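Local coordinates for extracellular endo-alpha-(1->5)-L-arabinanase 1 (Bacillus subtilis, PDB 1UV4), which cleaves internal alpha-1,5-linked arabinofuranosyl bonds of linear arabinan and branched sugar beet arabinan, helping bacteria degrade plant cell walls, at residues Asn143-Phe148 with Leu157-Lys162; Thr32-Leu37 with Gln51-Thr56; Asp248-Pro253 with Arg266-Ala271; Thr16-Gly21 with Thr107-Gly112. All blocks are in the same frame, centred on the assembly; numbering follows the deposited sequence.

Interaction 1 of 4, residues Asn143-Phe148 with Leu157-Lys162; sequences NPWLAF and LTKLDK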
loop_
_atom_site.group_PDB
_atom_site.type_symbol
_atom_site.label_atom_id
_atom_site.label_comp_id
_atom_site.label_asym_id
_atom_site.label_seq_id
_atom_site.Cartn_x
_atom_site.Cartn_y
_atom_site.Cartn_z
ATOM N N ASN A 143 14.886 -7.653 9.248
ATOM C CA ASN A 143 13.735 -8.265 9.874
ATOM C C ASN A 143 12.421 -7.537 9.588
ATOM O O ASN A 143 12.397 -6.324 9.434
ATOM C CB ASN A 143 13.984 -8.365 11.352
ATOM C CG ASN A 143 15.171 -9.257 11.664
ATOM O OD1 ASN A 143 15.426 -10.302 11.014
ATOM N ND2 ASN A 143 15.914 -8.869 12.680
ATOM N N PRO A 144 11.338 -8.298 9.463
ATOM C CA PRO A 144 10.071 -7.757 8.988
ATOM C C PRO A 144 9.258 -6.920 9.978
ATOM O O PRO A 144 9.151 -7.274 11.158
ATOM C CB PRO A 144 9.301 -9.022 8.592
ATOM C CG PRO A 144 9.784 -10.083 9.559
ATOM C CD PRO A 144 11.239 -9.754 9.704
ATOM N N TRP A 145 8.598 -5.909 9.441
ATOM C CA TRP A 145 7.671 -5.034 10.130
ATOM C C TRP A 145 6.512 -4.763 9.171
ATOM O O TRP A 145 6.646 -4.854 7.950
ATOM C CB TRP A 145 8.330 -3.689 10.462
ATOM C CG TRP A 145 9.399 -3.705 11.489
ATOM C CD1 TRP A 145 10.623 -4.241 11.386
ATOM C CD2 TRP A 145 9.342 -3.071 12.779
ATOM N NE1 TRP A 145 11.350 -4.025 12.532
ATOM C CE2 TRP A 145 10.581 -3.287 13.404
ATOM C CE3 TRP A 145 8.351 -2.332 13.469
ATOM C CZ2 TRP A 145 10.863 -2.826 14.697
ATOM C CZ3 TRP A 145 8.661 -1.837 14.723
ATOM C CH2 TRP A 145 9.895 -2.108 15.329
ATOM N N LEU A 146 5.390 -4.389 9.750
ATOM C CA LEU A 146 4.173 -4.079 8.951
ATOM C C LEU A 146 3.658 -2.681 9.283
ATOM O O LEU A 146 3.413 -2.373 10.451
ATOM C CB LEU A 146 3.058 -5.086 9.244
ATOM C CG LEU A 146 1.790 -4.972 8.356
ATOM C CD1 LEU A 146 2.034 -5.556 7.003
ATOM C CD2 LEU A 146 0.583 -5.637 9.105
ATOM N N ALA A 147 3.511 -1.854 8.254
ATOM C CA ALA A 147 2.805 -0.566 8.400
ATOM C C ALA A 147 1.420 -0.698 7.769
ATOM O O ALA A 147 1.169 -1.523 6.897
ATOM C CB ALA A 147 3.579 0.525 7.773
ATOM N N PHE A 148 0.488 0.095 8.264
ATOM C CA PHE A 148 -0.863 0.119 7.711
ATOM C C PHE A 148 -1.600 1.351 8.181
ATOM O O PHE A 148 -1.156 2.101 9.004
ATOM C CB PHE A 148 -1.645 -1.153 8.073
ATOM C CG PHE A 148 -1.977 -1.270 9.545
ATOM C CD1 PHE A 148 -1.096 -1.900 10.406
ATOM C CD2 PHE A 148 -3.127 -0.708 10.063
ATOM C CE1 PHE A 148 -1.378 -2.001 11.722
ATOM C CE2 PHE A 148 -3.415 -0.802 11.417
ATOM C CZ PHE A 148 -2.534 -1.458 12.245
ATOM N N LEU A 157 2.305 1.025 12.858
ATOM C CA LEU A 157 3.470 0.179 12.607
ATOM C C LEU A 157 3.627 -0.872 13.713
ATOM O O LEU A 157 3.532 -0.551 14.866
ATOM C CB LEU A 157 4.716 1.036 12.523
ATOM C CG LEU A 157 6.048 0.338 12.330
ATOM C CD1 LEU A 157 6.179 -0.181 10.933
ATOM C CD2 LEU A 157 7.212 1.282 12.707
ATOM N N THR A 158 3.830 -2.130 13.308
ATOM C CA THR A 158 4.153 -3.180 14.243
ATOM C C THR A 158 5.307 -4.019 13.680
ATOM O O THR A 158 5.404 -4.261 12.479
ATOM C CB THR A 158 2.922 -4.078 14.532
ATOM O OG1 THR A 158 3.270 -5.137 15.429
ATOM C CG2 THR A 158 2.412 -4.727 13.255
ATOM N N LYS A 159 6.101 -4.532 14.590
ATOM C CA LYS A 159 7.095 -5.550 14.255
ATOM C C LYS A 159 6.322 -6.821 13.936
ATOM O O LYS A 159 5.175 -7.049 14.413
ATOM C CB LYS A 159 8.085 -5.778 15.402
ATOM C CG LYS A 159 9.311 -6.631 15.059
ATOM C CD LYS A 159 10.374 -6.527 16.171
ATOM C CE LYS A 159 11.447 -7.585 16.004
ATOM N NZ LYS A 159 12.275 -7.376 14.843
ATOM N N LEU A 160 6.933 -7.697 13.159
ATOM C CA LEU A 160 6.378 -8.999 12.843
ATOM C C LEU A 160 7.303 -10.102 13.332
ATOM O O LEU A 160 8.521 -9.983 13.328
ATOM C CB LEU A 160 6.201 -9.156 11.327
ATOM C CG LEU A 160 5.186 -8.223 10.665
ATOM C CD1 LEU A 160 5.322 -8.314 9.132
ATOM C CD2 LEU A 160 3.789 -8.514 11.096
ATOM N N ASP A 161 6.710 -11.237 13.704
ATOM C CA ASP A 161 7.487 -12.414 14.013
ATOM C C ASP A 161 7.990 -12.990 12.691
ATOM O O ASP A 161 7.201 -13.243 11.792
ATOM C CB ASP A 161 6.592 -13.403 14.757
ATOM C CG ASP A 161 7.302 -14.628 15.192
ATOM O OD1 ASP A 161 7.752 -15.416 14.325
ATOM O OD2 ASP A 161 7.419 -14.934 16.389
ATOM N N LYS A 162 9.295 -13.221 12.574
ATOM C CA LYS A 162 9.860 -13.584 11.269
ATOM C C LYS A 162 9.463 -15.010 10.874
ATOM O O LYS A 162 9.436 -15.330 9.690
ATOM C CB LYS A 162 11.385 -13.392 11.261
ATOM C CG LYS A 162 12.136 -14.261 12.212
ATOM C CD LYS A 162 13.328 -13.501 12.811
ATOM C CE LYS A 162 14.596 -13.649 11.992
ATOM N NZ LYS A 162 15.600 -14.529 12.706
HETATM O O HOH W 1 15.280 -6.464 13.949
HETATM O O HOH W 2 10.954 -8.696 12.735
#

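Interaction 2 of 4, residues Thr32-Leu37 with Gln51-Thr56; sequences TEERGL and QKSIFT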
loop_
_atom_site.group_PDB
_atom_site.type_symbol
_atom_site.label_atom_id
_atom_site.label_comp_id
_atom_site.label_asym_id
_atom_site.label_seq_id
_atom_site.Cartn_x
_atom_site.Cartn_y
_atom_site.Cartn_z
ATOM N N THR A 32 -14.724 -3.352 -8.136
ATOM C CA THR A 32 -15.793 -3.290 -7.151
ATOM C C THR A 32 -16.885 -4.334 -7.389
ATOM O O THR A 32 -17.425 -4.898 -6.422
ATOM C CB THR A 32 -16.432 -1.885 -7.112
ATOM O OG1 THR A 32 -15.473 -0.955 -6.601
ATOM C CG2 THR A 32 -17.606 -1.825 -6.105
ATOM N N GLU A 33 -17.149 -4.617 -8.658
ATOM C CA GLU A 33 -18.190 -5.565 -9.063
ATOM C C GLU A 33 -17.688 -7.029 -9.075
ATOM O O GLU A 33 -18.410 -7.920 -9.541
ATOM C CB GLU A 33 -18.740 -5.179 -10.450
ATOM C CG GLU A 33 -17.875 -5.661 -11.607
ATOM C CD GLU A 33 -17.691 -4.663 -12.751
ATOM O OE1 GLU A 33 -18.683 -4.054 -13.210
ATOM O OE2 GLU A 33 -16.526 -4.497 -13.190
ATOM N N GLU A 34 -16.489 -7.283 -8.548
ATOM C CA GLU A 34 -15.934 -8.635 -8.490
ATOM C C GLU A 34 -15.374 -8.962 -7.133
ATOM O O GLU A 34 -15.090 -8.076 -6.273
ATOM C CB GLU A 34 -14.843 -8.849 -9.550
ATOM C CG GLU A 34 -15.379 -8.735 -10.972
ATOM C CD GLU A 34 -14.354 -8.923 -12.094
ATOM O OE1 GLU A 34 -13.154 -9.158 -11.850
ATOM O OE2 GLU A 34 -14.796 -8.835 -13.263
ATOM N N ARG A 35 -15.136 -10.253 -6.975
ATOM C CA ARG A 35 -14.510 -10.778 -5.775
ATOM C C ARG A 35 -13.022 -10.741 -5.873
ATOM O O ARG A 35 -12.474 -10.964 -6.948
ATOM C CB ARG A 35 -14.949 -12.240 -5.537
ATOM C CG ARG A 35 -16.451 -12.388 -5.298
ATOM C CD ARG A 35 -16.837 -13.818 -4.913
ATOM N NE ARG A 35 -18.290 -14.023 -4.834
ATOM C CZ ARG A 35 -19.044 -14.583 -5.791
ATOM N NH1 ARG A 35 -18.505 -15.087 -6.898
ATOM N NH2 ARG A 35 -20.367 -14.685 -5.628
ATOM N N GLY A 36 -12.360 -10.501 -4.747
ATOM C CA GLY A 36 -10.937 -10.711 -4.641
ATOM C C GLY A 36 -10.034 -9.556 -4.998
ATOM O O GLY A 36 -10.394 -8.380 -4.812
ATOM N N LEU A 37 -8.840 -9.925 -5.452
ATOM C CA LEU A 37 -7.741 -9.018 -5.745
ATOM C C LEU A 37 -7.421 -9.086 -7.227
ATOM O O LEU A 37 -7.343 -10.177 -7.816
ATOM C CB LEU A 37 -6.488 -9.379 -4.977
ATOM C CG LEU A 37 -6.645 -9.240 -3.489
ATOM C CD1 LEU A 37 -5.513 -9.996 -2.772
ATOM C CD2 LEU A 37 -6.695 -7.793 -3.103
ATOM N N GLN A 51 -5.144 -11.050 -15.387
ATOM C CA GLN A 51 -5.103 -12.469 -15.032
ATOM C C GLN A 51 -6.290 -12.827 -14.154
ATOM O O GLN A 51 -6.992 -11.949 -13.640
ATOM C CB GLN A 51 -3.823 -12.731 -14.237
ATOM C CG GLN A 51 -2.533 -12.258 -14.923
ATOM C CD GLN A 51 -2.351 -12.878 -16.302
ATOM O OE1 GLN A 51 -2.518 -12.191 -17.322
ATOM N NE2 GLN A 51 -2.004 -14.156 -16.345
ATOM N N LYS A 52 -6.505 -14.125 -13.943
ATOM C CA LYS A 52 -7.458 -14.567 -12.937
ATOM C C LYS A 52 -7.135 -13.924 -11.603
ATOM O O LYS A 52 -6.015 -13.906 -11.164
ATOM C CB LYS A 52 -7.526 -16.085 -12.782
ATOM C CG LYS A 52 -8.826 -16.532 -12.041
ATOM C CD LYS A 52 -9.140 -18.003 -12.213
ATOM C CE LYS A 52 -10.446 -18.388 -11.543
ATOM N NZ LYS A 52 -10.680 -19.854 -11.725
ATOM N N SER A 53 -8.154 -13.427 -10.948
ATOM C CA SER A 53 -7.991 -12.768 -9.662
ATOM C C SER A 53 -7.623 -13.766 -8.584
ATOM O O SER A 53 -7.861 -14.951 -8.733
ATOM C CB SER A 53 -9.291 -12.072 -9.259
ATOM O OG SER A 53 -9.582 -11.008 -10.153
ATOM N N ILE A 54 -7.056 -13.263 -7.500
ATOM C CA ILE A 54 -6.804 -13.985 -6.272
ATOM C C ILE A 54 -8.068 -13.846 -5.423
ATOM O O ILE A 54 -8.645 -12.792 -5.399
ATOM C CB ILE A 54 -5.525 -13.456 -5.586
ATOM C CG1 ILE A 54 -4.308 -13.761 -6.488
ATOM C CG2 ILE A 54 -5.358 -14.132 -4.240
ATOM C CD1 ILE A 54 -3.046 -13.077 -6.084
ATOM N N PHE A 55 -8.482 -14.925 -4.739
ATOM C CA PHE A 55 -9.693 -14.930 -3.923
ATOM C C PHE A 55 -10.937 -14.730 -4.811
ATOM O O PHE A 55 -11.873 -14.042 -4.422
ATOM C CB PHE A 55 -9.670 -13.936 -2.774
ATOM C CG PHE A 55 -8.451 -14.052 -1.864
ATOM C CD1 PHE A 55 -7.968 -15.278 -1.449
ATOM C CD2 PHE A 55 -7.785 -12.915 -1.439
ATOM C CE1 PHE A 55 -6.850 -15.360 -0.640
ATOM C CE2 PHE A 55 -6.670 -13.017 -0.649
ATOM C CZ PHE A 55 -6.212 -14.224 -0.236
ATOM N N THR A 56 -10.992 -15.404 -5.962
ATOM C CA THR A 56 -12.273 -15.492 -6.675
ATOM C C THR A 56 -13.309 -16.183 -5.777
ATOM O O THR A 56 -14.499 -15.958 -5.938
ATOM C CB THR A 56 -12.145 -16.247 -8.022
ATOM O OG1 THR A 56 -11.523 -17.529 -7.855
ATOM C CG2 THR A 56 -11.291 -15.434 -8.978
HETATM O O HOH W 3 -11.825 -9.759 -9.746
HETATM O O HOH W 4 -15.757 -14.977 -8.064
#

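Interaction 3 of 4, residues Asp248-Pro253 with Arg266-Ala271; sequences DQWKGP and RHAYDA. With EDO (1,2-ethanediol), chain E.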
loop_
_atom_site.group_PDB
_atom_site.type_symbol
_atom_site.label_atom_id
_atom_site.label_comp_id
_atom_site.label_asym_id
_atom_site.label_seq_id
_atom_site.Cartn_x
_atom_site.Cartn_y
_atom_site.Cartn_z
ATOM N N ASP A 248 -1.460 17.965 -15.549
ATOM C CA ASP A 248 -2.620 18.339 -16.365
ATOM C C ASP A 248 -3.487 17.117 -16.658
ATOM O O ASP A 248 -4.711 17.204 -16.714
ATOM C CB ASP A 248 -2.219 18.939 -17.742
ATOM C CG ASP A 248 -1.347 20.209 -17.656
ATOM O OD1 ASP A 248 -0.542 20.312 -16.702
ATOM O OD2 ASP A 248 -1.391 21.089 -18.531
ATOM N N GLN A 249 -2.837 16.017 -16.978
ATOM C CA GLN A 249 -3.528 14.785 -17.356
ATOM C C GLN A 249 -3.820 13.849 -16.182
ATOM O O GLN A 249 -4.885 13.206 -16.128
ATOM C CB GLN A 249 -2.708 14.000 -18.362
ATOM C CG GLN A 249 -3.349 12.664 -18.760
ATOM C CD GLN A 249 -2.644 11.939 -19.901
ATOM O OE1 GLN A 249 -1.650 12.422 -20.459
ATOM N NE2 GLN A 249 -3.152 10.788 -20.251
ATOM N N TRP A 250 -2.884 13.733 -15.255
ATOM C CA TRP A 250 -2.909 12.711 -14.204
ATOM C C TRP A 250 -3.275 13.349 -12.870
ATOM O O TRP A 250 -2.540 14.144 -12.323
ATOM C CB TRP A 250 -1.558 12.031 -14.126
ATOM C CG TRP A 250 -1.298 11.247 -15.358
ATOM C CD1 TRP A 250 -0.366 11.522 -16.290
ATOM C CD2 TRP A 250 -1.959 10.052 -15.791
ATOM N NE1 TRP A 250 -0.417 10.604 -17.309
ATOM C CE2 TRP A 250 -1.395 9.691 -17.024
ATOM C CE3 TRP A 250 -3.011 9.260 -15.280
ATOM C CZ2 TRP A 250 -1.811 8.574 -17.742
ATOM C CZ3 TRP A 250 -3.411 8.154 -15.998
ATOM C CH2 TRP A 250 -2.824 7.826 -17.208
ATOM N N LYS A 251 -4.443 12.990 -12.344
ATOM C CA LYS A 251 -4.978 13.589 -11.146
ATOM C C LYS A 251 -4.885 12.623 -9.961
ATOM O O LYS A 251 -4.936 11.393 -10.111
ATOM C CB LYS A 251 -6.436 14.013 -11.381
ATOM C CG LYS A 251 -6.631 14.865 -12.638
ATOM C CD LYS A 251 -5.842 16.135 -12.555
ATOM C CE LYS A 251 -6.234 17.152 -13.605
ATOM N NZ LYS A 251 -5.267 18.348 -13.660
ATOM N N GLY A 252 -4.801 13.177 -8.764
ATOM C CA GLY A 252 -4.903 12.403 -7.544
ATOM C C GLY A 252 -3.962 11.226 -7.409
ATOM O O GLY A 252 -4.392 10.112 -7.040
ATOM N N PRO A 253 -2.666 11.434 -7.641
ATOM C CA PRO A 253 -1.716 10.320 -7.472
ATOM C C PRO A 253 -1.697 9.800 -6.049
ATOM O O PRO A 253 -1.818 10.534 -5.094
ATOM C CB PRO A 253 -0.364 10.923 -7.799
ATOM C CG PRO A 253 -0.561 12.374 -7.508
ATOM C CD PRO A 253 -1.963 12.687 -7.955
ATOM N N ARG A 266 2.460 3.755 -8.638
ATOM C CA ARG A 266 1.312 4.434 -7.994
ATOM C C ARG A 266 0.155 4.393 -8.962
ATOM O O ARG A 266 0.340 4.011 -10.130
ATOM C CB ARG A 266 1.649 5.897 -7.671
ATOM C CG ARG A 266 1.692 6.834 -8.815
ATOM C CD ARG A 266 3.017 7.225 -9.125
ATOM N NE ARG A 266 3.183 8.239 -10.181
ATOM C CZ ARG A 266 4.188 8.211 -11.029
ATOM N NH1 ARG A 266 5.081 7.240 -10.958
ATOM N NH2 ARG A 266 4.332 9.175 -11.911
ATOM N N HIS A 267 -1.035 4.740 -8.496
ATOM C CA HIS A 267 -2.147 4.991 -9.410
ATOM C C HIS A 267 -2.302 6.485 -9.603
ATOM O O HIS A 267 -1.855 7.274 -8.779
ATOM C CB HIS A 267 -3.452 4.338 -8.939
ATOM C CG HIS A 267 -3.989 4.861 -7.631
ATOM N ND1 HIS A 267 -4.093 4.090 -6.488
ATOM C CD2 HIS A 267 -4.464 6.092 -7.295
ATOM C CE1 HIS A 267 -4.566 4.836 -5.497
ATOM N NE2 HIS A 267 -4.781 6.055 -5.961
ATOM N N ALA A 268 -2.940 6.893 -10.700
ATOM C CA ALA A 268 -3.379 8.283 -10.872
ATOM C C ALA A 268 -4.525 8.243 -11.870
ATOM O O ALA A 268 -4.622 7.291 -12.677
ATOM C CB ALA A 268 -2.264 9.166 -11.346
ATOM N N TYR A 269 -5.412 9.225 -11.797
ATOM C CA TYR A 269 -6.668 9.214 -12.533
ATOM C C TYR A 269 -6.548 9.997 -13.833
ATOM O O TYR A 269 -6.199 11.169 -13.860
ATOM C CB TYR A 269 -7.748 9.771 -11.647
ATOM C CG TYR A 269 -7.981 8.987 -10.388
ATOM C CD1 TYR A 269 -7.221 9.224 -9.226
ATOM C CD2 TYR A 269 -8.876 7.957 -10.343
ATOM C CE1 TYR A 269 -7.452 8.512 -8.052
ATOM C CE2 TYR A 269 -9.101 7.243 -9.192
ATOM C CZ TYR A 269 -8.373 7.521 -8.053
ATOM O OH TYR A 269 -8.649 6.798 -6.878
ATOM N N ASP A 270 -6.874 9.327 -14.940
ATOM C CA ASP A 270 -6.608 9.839 -16.299
ATOM C C ASP A 270 -7.701 10.828 -16.784
ATOM O O ASP A 270 -8.828 10.440 -17.124
ATOM C CB ASP A 270 -6.519 8.653 -17.263
ATOM C CG ASP A 270 -5.879 8.999 -18.602
ATOM O OD1 ASP A 270 -5.710 10.160 -18.919
ATOM O OD2 ASP A 270 -5.552 8.105 -19.404
ATOM N N ALA A 271 -7.360 12.102 -16.828
ATOM C CA ALA A 271 -8.283 13.112 -17.333
ATOM C C ALA A 271 -8.582 12.957 -18.826
ATOM O O ALA A 271 -9.507 13.560 -19.340
ATOM C CB ALA A 271 -7.766 14.534 -17.062
HETATM C C1 EDO E . 1.088 11.761 -11.677
HETATM O O1 EDO E . 2.001 10.864 -11.056
HETATM C C2 EDO E . 1.822 12.763 -12.533
HETATM O O2 EDO E . 2.307 13.827 -11.733
#

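Interaction 4 of 4, residues Thr16-Gly21 with Thr107-Gly112; sequences TMIKEG and TSISSG. With EDO (1,2-ethanediol), chain G.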
loop_
_atom_site.group_PDB
_atom_site.type_symbol
_atom_site.label_atom_id
_atom_site.label_comp_id
_atom_site.label_asym_id
_atom_site.label_seq_id
_atom_site.Cartn_x
_atom_site.Cartn_y
_atom_site.Cartn_z
ATOM N N THR A 16 0.670 -2.776 -6.153
ATOM C CA THR A 16 1.979 -3.277 -5.723
ATOM C C THR A 16 2.499 -4.066 -6.907
ATOM O O THR A 16 1.732 -4.472 -7.782
ATOM C CB THR A 16 1.780 -4.126 -4.457
ATOM O OG1 THR A 16 3.043 -4.488 -3.837
ATOM C CG2 THR A 16 1.117 -5.428 -4.712
ATOM N N MET A 17 3.805 -4.303 -6.989
ATOM C CA MET A 17 4.359 -4.911 -8.180
ATOM C C MET A 17 5.566 -5.728 -7.789
ATOM O O MET A 17 6.277 -5.364 -6.878
ATOM C CB MET A 17 4.783 -3.812 -9.173
ATOM C CG MET A 17 5.344 -4.331 -10.518
ATOM S SD MET A 17 5.559 -3.026 -11.761
ATOM C CE MET A 17 7.155 -2.417 -11.339
ATOM N N ILE A 18 5.820 -6.836 -8.502
ATOM C CA ILE A 18 6.973 -7.699 -8.241
ATOM C C ILE A 18 7.342 -8.462 -9.522
ATOM O O ILE A 18 6.497 -8.730 -10.337
ATOM C CB ILE A 18 6.696 -8.629 -7.052
ATOM C CG1 ILE A 18 7.962 -9.328 -6.541
ATOM C CG2 ILE A 18 5.542 -9.617 -7.384
ATOM C CD1 ILE A 18 7.773 -9.929 -5.134
ATOM N N LYS A 19 8.614 -8.729 -9.711
ATOM C CA LYS A 19 9.130 -9.517 -10.838
ATOM C C LYS A 19 9.126 -10.990 -10.470
ATOM O O LYS A 19 9.550 -11.356 -9.367
ATOM C CB LYS A 19 10.562 -9.076 -11.137
ATOM C CG LYS A 19 11.162 -9.655 -12.424
ATOM C CD LYS A 19 10.670 -8.866 -13.606
ATOM C CE LYS A 19 10.949 -9.547 -14.929
ATOM N NZ LYS A 19 12.446 -9.771 -15.134
ATOM N N GLU A 20 8.691 -11.847 -11.395
ATOM C CA GLU A 20 8.857 -13.293 -11.264
ATOM C C GLU A 20 9.254 -13.866 -12.622
ATOM O O GLU A 20 8.475 -13.785 -13.580
ATOM C CB GLU A 20 7.630 -13.985 -10.764
ATOM C CG GLU A 20 7.763 -15.494 -10.680
ATOM C CD GLU A 20 6.451 -16.104 -10.275
ATOM O OE1 GLU A 20 5.601 -16.339 -11.147
ATOM O OE2 GLU A 20 6.235 -16.256 -9.070
ATOM N N GLY A 21 10.496 -14.303 -12.747
ATOM C CA GLY A 21 10.968 -14.824 -14.003
ATOM C C GLY A 21 11.003 -13.726 -15.056
ATOM O O GLY A 21 11.494 -12.633 -14.779
ATOM N N THR A 107 4.622 -20.043 -3.386
ATOM C CA THR A 107 5.945 -20.121 -3.980
ATOM C C THR A 107 5.917 -19.741 -5.441
ATOM O O THR A 107 6.953 -19.790 -6.069
ATOM C CB THR A 107 6.571 -21.527 -3.823
ATOM O OG1 THR A 107 5.647 -22.533 -4.248
ATOM C CG2 THR A 107 6.844 -21.838 -2.363
ATOM N N SER A 108 4.756 -19.371 -5.977
ATOM C CA SER A 108 4.673 -18.971 -7.397
ATOM C C SER A 108 3.438 -18.141 -7.724
ATOM O O SER A 108 2.292 -18.621 -7.642
ATOM C CB SER A 108 4.696 -20.203 -8.307
ATOM O OG SER A 108 4.415 -19.852 -9.660
ATOM N N ILE A 109 3.658 -16.903 -8.145
ATOM C CA ILE A 109 2.549 -16.037 -8.562
ATOM C C ILE A 109 1.912 -16.507 -9.877
ATOM O O ILE A 109 0.703 -16.419 -10.033
ATOM C CB ILE A 109 3.015 -14.587 -8.722
ATOM C CG1 ILE A 109 3.678 -14.113 -7.435
ATOM C CG2 ILE A 109 1.847 -13.700 -9.097
ATOM C CD1 ILE A 109 4.568 -12.868 -7.650
ATOM N N SER A 110 2.737 -16.971 -10.812
ATOM C CA SER A 110 2.243 -17.421 -12.118
ATOM C C SER A 110 1.337 -18.651 -11.982
ATOM O O SER A 110 0.406 -18.821 -12.775
ATOM C CB SER A 110 3.393 -17.680 -13.125
ATOM O OG SER A 110 4.038 -18.927 -12.947
ATOM N N SER A 111 1.582 -19.474 -10.954
ATOM C CA SER A 111 0.795 -20.702 -10.741
ATOM C C SER A 111 -0.576 -20.340 -10.148
ATOM O O SER A 111 -1.573 -21.025 -10.420
ATOM C CB SER A 111 1.560 -21.726 -9.861
ATOM O OG SER A 111 1.346 -21.494 -8.461
ATOM N N GLY A 112 -0.632 -19.260 -9.370
ATOM C CA GLY A 112 -1.883 -18.742 -8.835
ATOM C C GLY A 112 -2.412 -19.492 -7.617
ATOM O O GLY A 112 -3.597 -19.375 -7.300
HETATM C C1 EDO G . 7.820 -6.477 -4.314
HETATM O O1 EDO G . 6.914 -5.444 -4.596
HETATM C C2 EDO G . 9.247 -5.999 -4.492
HETATM O O2 EDO G . 10.083 -7.104 -4.737
#

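Interaction 1 of 4, residues Asn143-Phe148 with Leu157-Lys162
With CG of Trp145 anti to its carbonyl carbon (chi1 -69°) and CG of Lys159 anti to its backbone N (chi1 -169°), the lysine chain is laid over one face of the indole. The two residues form a non-hydrogen-bonded pair in an antiparallel beta hairpin, part of one blade of the family 43 propeller. Lys159 CB sits 3.8 Å from the centroid of the Trp145 six-membered ring, almost on the ring normal, a CH-pi contact. Leu157 CG packs 3.7 Å from Trp145 CE3. Trp145 NE1 is hydrogen-bonded to Asp139 OD2.

On the other face of the sheet, Leu160 CD1 touches Leu146 CB at 3.9 Å, and Tyr88 of strand 84-91 packs against both leucines. Leu146 and Thr158 are the hydrogen-bonded pair. Leu146 N to Thr158 O is short (2.7 Å) and nearly straight at 175°. Past the pair, Leu160 N hydrogen-bonds to Pro144 O. The bent end of Lys159 donates from NZ to a water 2.8 Å away, which donates to Pro144 O and Leu160 O.

Interaction 2 of 4, residues Thr32-Leu37 with Gln51-Thr56
Leu37 runs alongside Phe55, the two side chains extending in one direction, and Leu37 CD1 approaches Phe55 CE2 obliquely at 3.9 Å. The contact is at one end of an antiparallel strand pair in a four-stranded propeller blade, where strand 37-42 begins beside the outermost strand 49-54. The Phe55 ring has Ile54 CG2 3.7 Å above its plane, over its centre. Trp62 meets the same ring edge-to-face, and Tyr89 meets it at a slant.

Leu37 and Ile54 form the hydrogen-bonded pair. Leu37 N reaches Ile54 O at 2.9 Å, and Ile54 N returns to Leu37 O at 3.1 Å. CB of Leu37 and CB of Ile54 also touch, on the side of the sheet where Leu87 packs on both residues.

Gly36 passes close to the backbone of 51-56. With no CB in the way, Gly36 CA comes to 3.2 Å from Ile54 O in a CA-H...O contact.

Toward the surface, water takes over. One water donates to Glu34 OE1 and Arg35 O and also bonds Ser53 OG. The Arg35 chain is extended from CG to NE and passes along Thr56, with Arg35 CD 3.3 Å from Thr56 O. A second water accepts from Arg35 NH1 at 3.0 Å, in the guanidinium plane, and donates to Thr56 O.

Interaction 3 of 4, residues Asp248-Pro253 with Arg266-Ala271
Backbone bonds pair Lys251 with Tyr269 in both directions, antiparallel, in a beta hairpin of the last propeller blade. Tyr269 N to Lys251 O is 2.8 Å and nearly straight (177°). Ala271 N to Gln249 O adds a third rung.

One side-chain hydrogen bond crosses the hairpin. Gln249 NE2 donates to Asp270 OD1 at 3.0 Å. Asp270 OD1 lies close to the amide plane of Gln249, but NE2 meets it from above the carboxylate plane. Gln249 is extended, with CG anti to its backbone N (chi1 178°), which carries the amide that far. Asp270 OD1 also accepts from the backbone N of Asn272, so two donors hold it.

Packing centres on Trp250. Asp270 CB presses against Trp250 CZ3 at 3.4 Å, and Gln249 CG lies over one face of the indole. Ala268 CB touches Trp250 CE3 at 4.0 Å. Lys251 O lies in plane at the edge of the Tyr269 ring.

A 1,2-ethanediol, probably from the crystallisation liquor, rests near Trp250 CB. Its O1 accepts from both NE and NH2 of Arg266, each at 3.0 Å, in the guanidinium plane; the diol also bonds Asp244 OD2.

At Gly252 the chain bends sharply. His267 reaches Thr212 and the backbone N of Asp14, the inferred catalytic base. Strand 276-283 flanks 263-270 across from 250-259, and its Leu280 packs on Trp250 and Arg266.

Interaction 4 of 4, residues Thr16-Gly21 with Thr107-Gly112
The flat carboxylate of Glu20 grips two successive backbone N-H groups of 107-112, using the syn lone pair of each oxygen. Ile109 N donates to Glu20 OE2 at 2.8 Å and Ser110 N to Glu20 OE1 at 3.0 Å. Beside the carboxylate, Ile109 CB lies 3.6 Å from Glu20 OE2 and Ser110 CB 3.3 Å from Glu20 OE1. CG of Glu20 is anti to its backbone N (chi1 177°), and the extended chain carries the acid group across from strand 16-20 to the loop after strand 99-106.

This joins two neighbouring blades of the propeller. Alongside these bonds, Ile18 CG2 meets Ile109 CD1 at 3.4 Å, tighter than usual. Tyr85 and Ile78 pack on both isoleucines. The loop is shaped by an ST motif, in which Ser108 OG accepts from Ser111 N.

Glu20 OE2 also receives a weak bond from Tyr85 OH. With two N-H donors and this hydroxyl around it, the carboxylate is probably stabilised in its charged form.

Overall arrangement
From the N terminus, strand 16-20 opens interaction 4, which closes only at 107-112, after the chain has built one blade and most of the next. Interaction 2 falls wholly within that span and closes a shorter loop between 32-37 and 51-56, inside the first of these blades. Interaction 1 follows in series, in the hairpin of 144-148 and 155-160. Interaction 3 comes last, in the blade that strand 4-8 from the N terminus completes. None of them cross. Interactions 1, 2 and 3 each act within one blade, while interaction 4 links two. Interactions 1 and 3 lie on opposite sides of the chain's centre, with their centres about 31 Å apart.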